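Local coordinates for protein levansucrase (Bacillus megaterium, PDB 3OM4) that is a levansucrase, a single-chain, mostly beta protein of the levansucrase/invertase family with a bound calcium ion, at residues Lys7-Asp21 / Tyr260-Gln273. The protein carries 1 engineered substitution. Numbering follows the deposited sequence. Where two conformers were deposited one is given.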
loop_
_atom_site.group_PDB
_atom_site.type_symbol
_atom_site.label_atom_id
_atom_site.label_comp_id
_atom_site.label_asym_id
_atom_site.label_seq_id
_atom_site.Cartn_x
_atom_site.Cartn_y
_atom_site.Cartn_z
ATOM N N LYS A 7 -5.212 -0.990 -35.910
ATOM C CA LYS A 7 -5.281 -0.376 -34.582
ATOM C C LYS A 7 -4.366 -1.066 -33.564
ATOM O O LYS A 7 -4.081 -0.505 -32.505
ATOM C CB LYS A 7 -6.726 -0.389 -34.071
ATOM C CG LYS A 7 -7.638 0.675 -34.690
ATOM C CD LYS A 7 -7.486 2.023 -34.001
ATOM C CE LYS A 7 -8.199 2.060 -32.652
ATOM N NZ LYS A 7 -7.729 3.207 -31.828
ATOM N N ASP A 8 -3.923 -2.282 -33.883
ATOM C CA ASP A 8 -3.037 -3.047 -33.003
ATOM C C ASP A 8 -1.640 -2.438 -32.948
ATOM O O ASP A 8 -1.093 -2.015 -33.967
ATOM C CB ASP A 8 -2.937 -4.508 -33.453
ATOM C CG ASP A 8 -4.247 -5.262 -33.307
ATOM O OD1 ASP A 8 -5.133 -4.812 -32.546
ATOM O OD2 ASP A 8 -4.380 -6.323 -33.956
ATOM N N PHE A 9 -1.075 -2.395 -31.748
ATOM C CA PHE A 9 0.276 -1.879 -31.551
ATOM C C PHE A 9 0.923 -2.470 -30.310
ATOM O O PHE A 9 0.315 -3.280 -29.607
ATOM C CB PHE A 9 0.295 -0.339 -31.513
ATOM C CG PHE A 9 -0.357 0.265 -30.292
ATOM C CD1 PHE A 9 0.421 0.810 -29.271
ATOM C CD2 PHE A 9 -1.744 0.317 -30.173
ATOM C CE1 PHE A 9 -0.173 1.385 -28.146
ATOM C CE2 PHE A 9 -2.347 0.891 -29.050
ATOM C CZ PHE A 9 -1.559 1.425 -28.038
ATOM N N ASN A 10 2.161 -2.062 -30.055
ATOM C CA ASN A 10 2.927 -2.575 -28.932
ATOM C C ASN A 10 3.883 -1.505 -28.427
ATOM O O ASN A 10 4.918 -1.239 -29.046
ATOM C CB ASN A 10 3.686 -3.842 -29.340
ATOM C CG ASN A 10 4.383 -4.524 -28.169
ATOM O OD1 ASN A 10 4.444 -3.998 -27.057
ATOM N ND2 ASN A 10 4.922 -5.707 -28.426
ATOM N N ASN A 11 3.498 -0.886 -27.313
ATOM C CA ASN A 11 4.281 0.151 -26.643
ATOM C C ASN A 11 4.493 -0.211 -25.178
ATOM O O ASN A 11 3.524 -0.248 -24.420
ATOM C CB ASN A 11 3.530 1.485 -26.683
ATOM C CG ASN A 11 3.740 2.249 -27.968
ATOM O OD1 ASN A 11 4.354 1.755 -28.911
ATOM N ND2 ASN A 11 3.226 3.471 -28.010
ATOM N N SER A 12 5.736 -0.456 -24.775
ATOM C CA SER A 12 6.036 -0.747 -23.376
ATOM C C SER A 12 6.231 0.536 -22.567
ATOM O O SER A 12 6.156 0.514 -21.339
ATOM C CB SER A 12 7.285 -1.625 -23.267
ATOM O OG SER A 12 8.433 -0.913 -23.693
ATOM N N TYR A 13 6.479 1.644 -23.268
ATOM C CA TYR A 13 6.799 2.942 -22.651
ATOM C C TYR A 13 8.056 2.896 -21.786
ATOM O O TYR A 13 8.256 3.742 -20.912
ATOM C CB TYR A 13 5.595 3.506 -21.879
ATOM C CG TYR A 13 4.404 3.701 -22.779
ATOM C CD1 TYR A 13 4.331 4.797 -23.636
ATOM C CD2 TYR A 13 3.368 2.771 -22.803
ATOM C CE1 TYR A 13 3.250 4.968 -24.487
ATOM C CE2 TYR A 13 2.282 2.933 -23.648
ATOM C CZ TYR A 13 2.230 4.033 -24.487
ATOM O OH TYR A 13 1.151 4.195 -25.324
ATOM N N GLY A 14 8.900 1.902 -22.055
ATOM C CA GLY A 14 10.163 1.712 -21.345
ATOM C C GLY A 14 9.994 1.322 -19.889
ATOM O O GLY A 14 10.907 1.518 -19.081
ATOM N N ILE A 15 8.825 0.775 -19.558
ATOM C CA ILE A 15 8.498 0.379 -18.185
ATOM C C ILE A 15 7.896 -1.028 -18.139
ATOM O O ILE A 15 7.516 -1.586 -19.171
ATOM C CB ILE A 15 7.580 1.424 -17.467
ATOM C CG1 ILE A 15 6.205 1.527 -18.146
ATOM C CG2 ILE A 15 8.271 2.788 -17.383
ATOM C CD1 ILE A 15 5.411 2.785 -17.786
ATOM N N SER A 16 7.828 -1.604 -16.944
ATOM C CA SER A 16 7.311 -2.960 -16.774
ATOM C C SER A 16 5.790 -2.979 -16.683
ATOM O O SER A 16 5.157 -1.950 -16.433
ATOM C CB SER A 16 7.937 -3.618 -15.543
ATOM O OG SER A 16 9.336 -3.739 -15.720
ATOM N N HIS A 17 5.201 -4.152 -16.896
ATOM C CA HIS A 17 3.750 -4.270 -16.885
ATOM C C HIS A 17 3.272 -5.558 -16.247
ATOM O O HIS A 17 3.873 -6.620 -16.426
ATOM C CB HIS A 17 3.187 -4.138 -18.302
ATOM C CG HIS A 17 3.600 -2.875 -18.988
ATOM N ND1 HIS A 17 3.020 -1.656 -18.708
ATOM C CD2 HIS A 17 4.559 -2.635 -19.912
ATOM C CE1 HIS A 17 3.596 -0.720 -19.441
ATOM N NE2 HIS A 17 4.530 -1.288 -20.184
ATOM N N ILE A 18 2.194 -5.432 -15.484
ATOM C CA ILE A 18 1.455 -6.568 -14.970
ATOM C C ILE A 18 0.514 -6.982 -16.095
ATOM O O ILE A 18 -0.447 -6.275 -16.407
ATOM C CB ILE A 18 0.690 -6.192 -13.682
ATOM C CG1 ILE A 18 1.690 -5.743 -12.608
ATOM C CG2 ILE A 18 -0.170 -7.362 -13.197
ATOM C CD1 ILE A 18 1.075 -5.097 -11.377
ATOM N N THR A 19 0.823 -8.109 -16.731
ATOM C CA THR A 19 0.162 -8.476 -17.982
ATOM C C THR A 19 -1.075 -9.342 -17.792
ATOM O O THR A 19 -1.187 -10.092 -16.817
ATOM C CB THR A 19 1.132 -9.180 -18.969
ATOM O OG1 THR A 19 1.559 -10.434 -18.422
ATOM C CG2 THR A 19 2.349 -8.307 -19.248
ATOM N N ARG A 20 -1.999 -9.230 -18.743
ATOM C CA ARG A 20 -3.211 -10.038 -18.742
ATOM C C ARG A 20 -2.889 -11.533 -18.775
ATOM O O ARG A 20 -3.558 -12.323 -18.115
ATOM C CB ARG A 20 -4.121 -9.649 -19.906
ATOM C CG ARG A 20 -4.584 -8.196 -19.853
ATOM C CD ARG A 20 -5.770 -7.944 -20.765
ATOM N NE ARG A 20 -6.963 -8.665 -20.322
ATOM C CZ ARG A 20 -7.843 -8.207 -19.437
ATOM N NH1 ARG A 20 -7.682 -7.014 -18.879
ATOM N NH2 ARG A 20 -8.893 -8.948 -19.109
ATOM N N ASP A 21 -1.849 -11.905 -19.518
ATOM C CA ASP A 21 -1.434 -13.304 -19.623
ATOM C C ASP A 21 -0.999 -13.882 -18.281
ATOM O O ASP A 21 -1.339 -15.018 -17.951
ATOM C CB ASP A 21 -0.320 -13.470 -20.656
ATOM C CG ASP A 21 -0.128 -14.913 -21.078
ATOM O OD1 ASP A 21 -1.134 -15.581 -21.409
ATOM O OD2 ASP A 21 1.029 -15.378 -21.077
ATOM N N TYR A 260 -5.781 -2.059 -27.325
ATOM C CA TYR A 260 -5.070 -2.532 -28.519
ATOM C C TYR A 260 -3.556 -2.657 -28.323
ATOM O O TYR A 260 -2.840 -3.059 -29.246
ATOM C CB TYR A 260 -5.349 -1.610 -29.707
ATOM C CG TYR A 260 -6.799 -1.560 -30.119
ATOM C CD1 TYR A 260 -7.275 -2.352 -31.165
ATOM C CD2 TYR A 260 -7.697 -0.720 -29.461
ATOM C CE1 TYR A 260 -8.615 -2.308 -31.544
ATOM C CE2 TYR A 260 -9.036 -0.669 -29.832
ATOM C CZ TYR A 260 -9.487 -1.463 -30.873
ATOM O OH TYR A 260 -10.813 -1.408 -31.240
ATOM N N ASN A 261 -3.073 -2.318 -27.130
ATOM C CA ASN A 261 -1.639 -2.383 -26.834
ATOM C C ASN A 261 -1.209 -3.767 -26.343
ATOM O O ASN A 261 -1.533 -4.168 -25.222
ATOM C CB ASN A 261 -1.250 -1.307 -25.813
ATOM C CG ASN A 261 0.256 -1.160 -25.646
ATOM O OD1 ASN A 261 1.036 -2.008 -26.087
ATOM N ND2 ASN A 261 0.673 -0.078 -24.990
ATOM N N ARG A 262 -0.449 -4.472 -27.180
ATOM C CA ARG A 262 0.025 -5.826 -26.866
ATOM C C ARG A 262 0.863 -5.908 -25.587
ATOM O O ARG A 262 0.888 -6.953 -24.931
ATOM C CB ARG A 262 0.816 -6.417 -28.039
ATOM C CG ARG A 262 0.007 -6.640 -29.311
ATOM C CD ARG A 262 0.918 -7.093 -30.443
ATOM N NE ARG A 262 0.238 -7.102 -31.736
ATOM C CZ ARG A 262 -0.302 -8.180 -32.299
ATOM N NH1 ARG A 262 -0.247 -9.358 -31.690
ATOM N NH2 ARG A 262 -0.896 -8.078 -33.479
ATOM N N ALA A 263 1.536 -4.812 -25.235
ATOM C CA ALA A 263 2.389 -4.754 -24.039
ATOM C C ALA A 263 1.652 -5.124 -22.749
ATOM O O ALA A 263 2.254 -5.660 -21.813
ATOM C CB ALA A 263 3.021 -3.377 -23.898
ATOM N N TYR A 264 0.356 -4.827 -22.708
ATOM C CA TYR A 264 -0.466 -5.095 -21.528
ATOM C C TYR A 264 -1.003 -6.517 -21.480
ATOM O O TYR A 264 -1.447 -6.985 -20.432
ATOM C CB TYR A 264 -1.629 -4.108 -21.450
ATOM C CG TYR A 264 -1.202 -2.667 -21.533
ATOM C CD1 TYR A 264 -0.068 -2.213 -20.852
ATOM C CD2 TYR A 264 -1.927 -1.754 -22.295
ATOM C CE1 TYR A 264 0.328 -0.884 -20.925
ATOM C CE2 TYR A 264 -1.541 -0.415 -22.371
ATOM C CZ TYR A 264 -0.412 0.007 -21.690
ATOM O OH TYR A 264 -0.032 1.324 -21.762
ATOM N N TYR A 265 -0.964 -7.195 -22.622
ATOM C CA TYR A 265 -1.493 -8.544 -22.732
ATOM C C TYR A 265 -0.442 -9.605 -22.443
ATOM O O TYR A 265 -0.691 -10.542 -21.683
ATOM C CB TYR A 265 -2.095 -8.754 -24.124
ATOM C CG TYR A 265 -3.404 -8.025 -24.326
ATOM C CD1 TYR A 265 -4.607 -8.717 -24.297
ATOM C CD2 TYR A 265 -3.439 -6.646 -24.540
ATOM C CE1 TYR A 265 -5.816 -8.063 -24.473
ATOM C CE2 TYR A 265 -4.652 -5.977 -24.716
ATOM C CZ TYR A 265 -5.834 -6.698 -24.683
ATOM O OH TYR A 265 -7.039 -6.068 -24.858
ATOM N N GLY A 266 0.733 -9.455 -23.047
ATOM C CA GLY A 266 1.726 -10.526 -23.051
ATOM C C GLY A 266 1.198 -11.717 -23.831
ATOM O O GLY A 266 0.207 -11.605 -24.561
ATOM N N GLY A 267 1.853 -12.862 -23.675
ATOM C CA GLY A 267 1.454 -14.083 -24.372
ATOM C C GLY A 267 1.603 -13.983 -25.879
ATOM O O GLY A 267 2.341 -13.132 -26.383
ATOM N N ASN A 268 0.895 -14.848 -26.599
ATOM C CA ASN A 268 0.969 -14.875 -28.061
ATOM C C ASN A 268 -0.124 -14.043 -28.737
ATOM O O ASN A 268 -1.017 -13.514 -28.066
ATOM C CB ASN A 268 0.998 -16.323 -28.594
ATOM C CG ASN A 268 -0.115 -17.196 -28.020
ATOM O OD1 ASN A 268 -1.276 -16.791 -27.946
ATOM N ND2 ASN A 268 0.244 -18.415 -27.626
ATOM N N ASN A 269 -0.043 -13.920 -30.062
ATOM C CA ASN A 269 -1.044 -13.171 -30.825
ATOM C C ASN A 269 -2.473 -13.723 -30.682
ATOM O O ASN A 269 -3.404 -12.939 -30.498
ATOM C CB ASN A 269 -0.640 -13.031 -32.303
ATOM C CG ASN A 269 -1.609 -12.169 -33.096
ATOM O OD1 ASN A 269 -1.867 -11.015 -32.747
ATOM N ND2 ASN A 269 -2.151 -12.728 -34.172
ATOM N N PRO A 270 -2.651 -15.066 -30.751
ATOM C CA PRO A 270 -3.984 -15.626 -30.505
ATOM C C PRO A 270 -4.564 -15.239 -29.144
ATOM O O PRO A 270 -5.764 -14.979 -29.052
ATOM C CB PRO A 270 -3.750 -17.138 -30.573
ATOM C CG PRO A 270 -2.595 -17.288 -31.480
ATOM C CD PRO A 270 -1.708 -16.109 -31.206
ATOM N N PHE A 271 -3.726 -15.204 -28.106
ATOM C CA PHE A 271 -4.180 -14.774 -26.783
ATOM C C PHE A 271 -4.603 -13.310 -26.830
ATOM O O PHE A 271 -5.693 -12.965 -26.382
ATOM C CB PHE A 271 -3.113 -14.996 -25.703
ATOM C CG PHE A 271 -3.486 -14.419 -24.361
ATOM C CD1 PHE A 271 -4.390 -15.081 -23.534
ATOM C CD2 PHE A 271 -2.949 -13.207 -23.932
ATOM C CE1 PHE A 271 -4.754 -14.546 -22.295
ATOM C CE2 PHE A 271 -3.304 -12.665 -22.698
ATOM C CZ PHE A 271 -4.211 -13.336 -21.878
ATOM N N PHE A 272 -3.739 -12.466 -27.390
ATOM C CA PHE A 272 -4.031 -11.047 -27.547
ATOM C C PHE A 272 -5.351 -10.824 -28.297
ATOM O O PHE A 272 -6.224 -10.104 -27.813
ATOM C CB PHE A 272 -2.855 -10.332 -28.230
ATOM C CG PHE A 272 -3.180 -8.951 -28.726
ATOM C CD1 PHE A 272 -3.491 -7.925 -27.836
ATOM C CD2 PHE A 272 -3.163 -8.673 -30.090
ATOM C CE1 PHE A 272 -3.790 -6.644 -28.296
ATOM C CE2 PHE A 272 -3.463 -7.399 -30.560
ATOM C CZ PHE A 272 -3.777 -6.379 -29.659
ATOM N N GLN A 273 -5.506 -11.468 -29.450
ATOM C CA GLN A 273 -6.715 -11.302 -30.264
ATOM C C GLN A 273 -8.004 -11.750 -29.568
ATOM O O GLN A 273 -9.013 -11.043 -29.622
ATOM C CB GLN A 273 -6.564 -11.986 -31.630
ATOM C CG GLN A 273 -5.417 -11.445 -32.500
ATOM C CD GLN A 273 -5.580 -9.982 -32.909
ATOM O OE1 GLN A 273 -6.660 -9.399 -32.800
ATOM N NE2 GLN A 273 -4.495 -9.387 -33.391
#
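The Tyr260 ring has Lys7 CE, probably polarised by the neighbouring ammonium, over one face, 4.2 Å from its centroid. NZ lies 4.9 Å from that Tyr260 centroid in an off-centre cation-pi contact, and the C-H rim, probably slightly positive, meets Asp8 OD1. Lys7 reaches this place because its chain bends at chi2 and chi3; NZ pairs with Asp257. Arg20 CD makes a CH-pi contact with one face of Tyr265, and Phe272 CD1 lies over the opposite face, both offset toward the rim. Tyr264 turns its edge toward the face of His17, the planes 76° apart, while Phe9 lies against the backbone and CB of Asn261. Over the centre of the Phe271 ring sits Asp21 OD1; OD2 pairs with Lys25.

The backbones meet at a single beta bridge, Phe9 with Asn261: Phe9 N donates to Tyr260 O, and Arg262 N almost straight to Phe9 O at 2.8 Å. Asparagine suits position 261 because its amide can both donate and accept: ND2 bonds to Asn11 O (2.9 Å), on a lone pair, and OD1 takes Asn11 N and Ala263 N from opposite faces of its plane, the latter closing an Asx turn. Its CG stands anti to the backbone N (chi1 -170°), which brings the amide to Asn11.

Farther along, Arg20 N and Asp21 N bond to Tyr264 O and Tyr265 O. Positive phi suits glycine at 266 and 267, and lacking side chains they fit closely against Thr19 and Asp21. Asp8 OD2 accepts from Gln273 NE2 at 3.1 Å; NE2 also donates to Asn269 OD1, and Gln273 OE1 accepts from Lys276. Lys276, paired with Asp8 OD1, and Arg262 NH2, in a long, charge-only salt bridge 3.9 Å from Asp8 OD2, would probably favour the ionised carboxylate, and bonds at both ends fasten the N-terminal arm across the loop leading into helix 269-281.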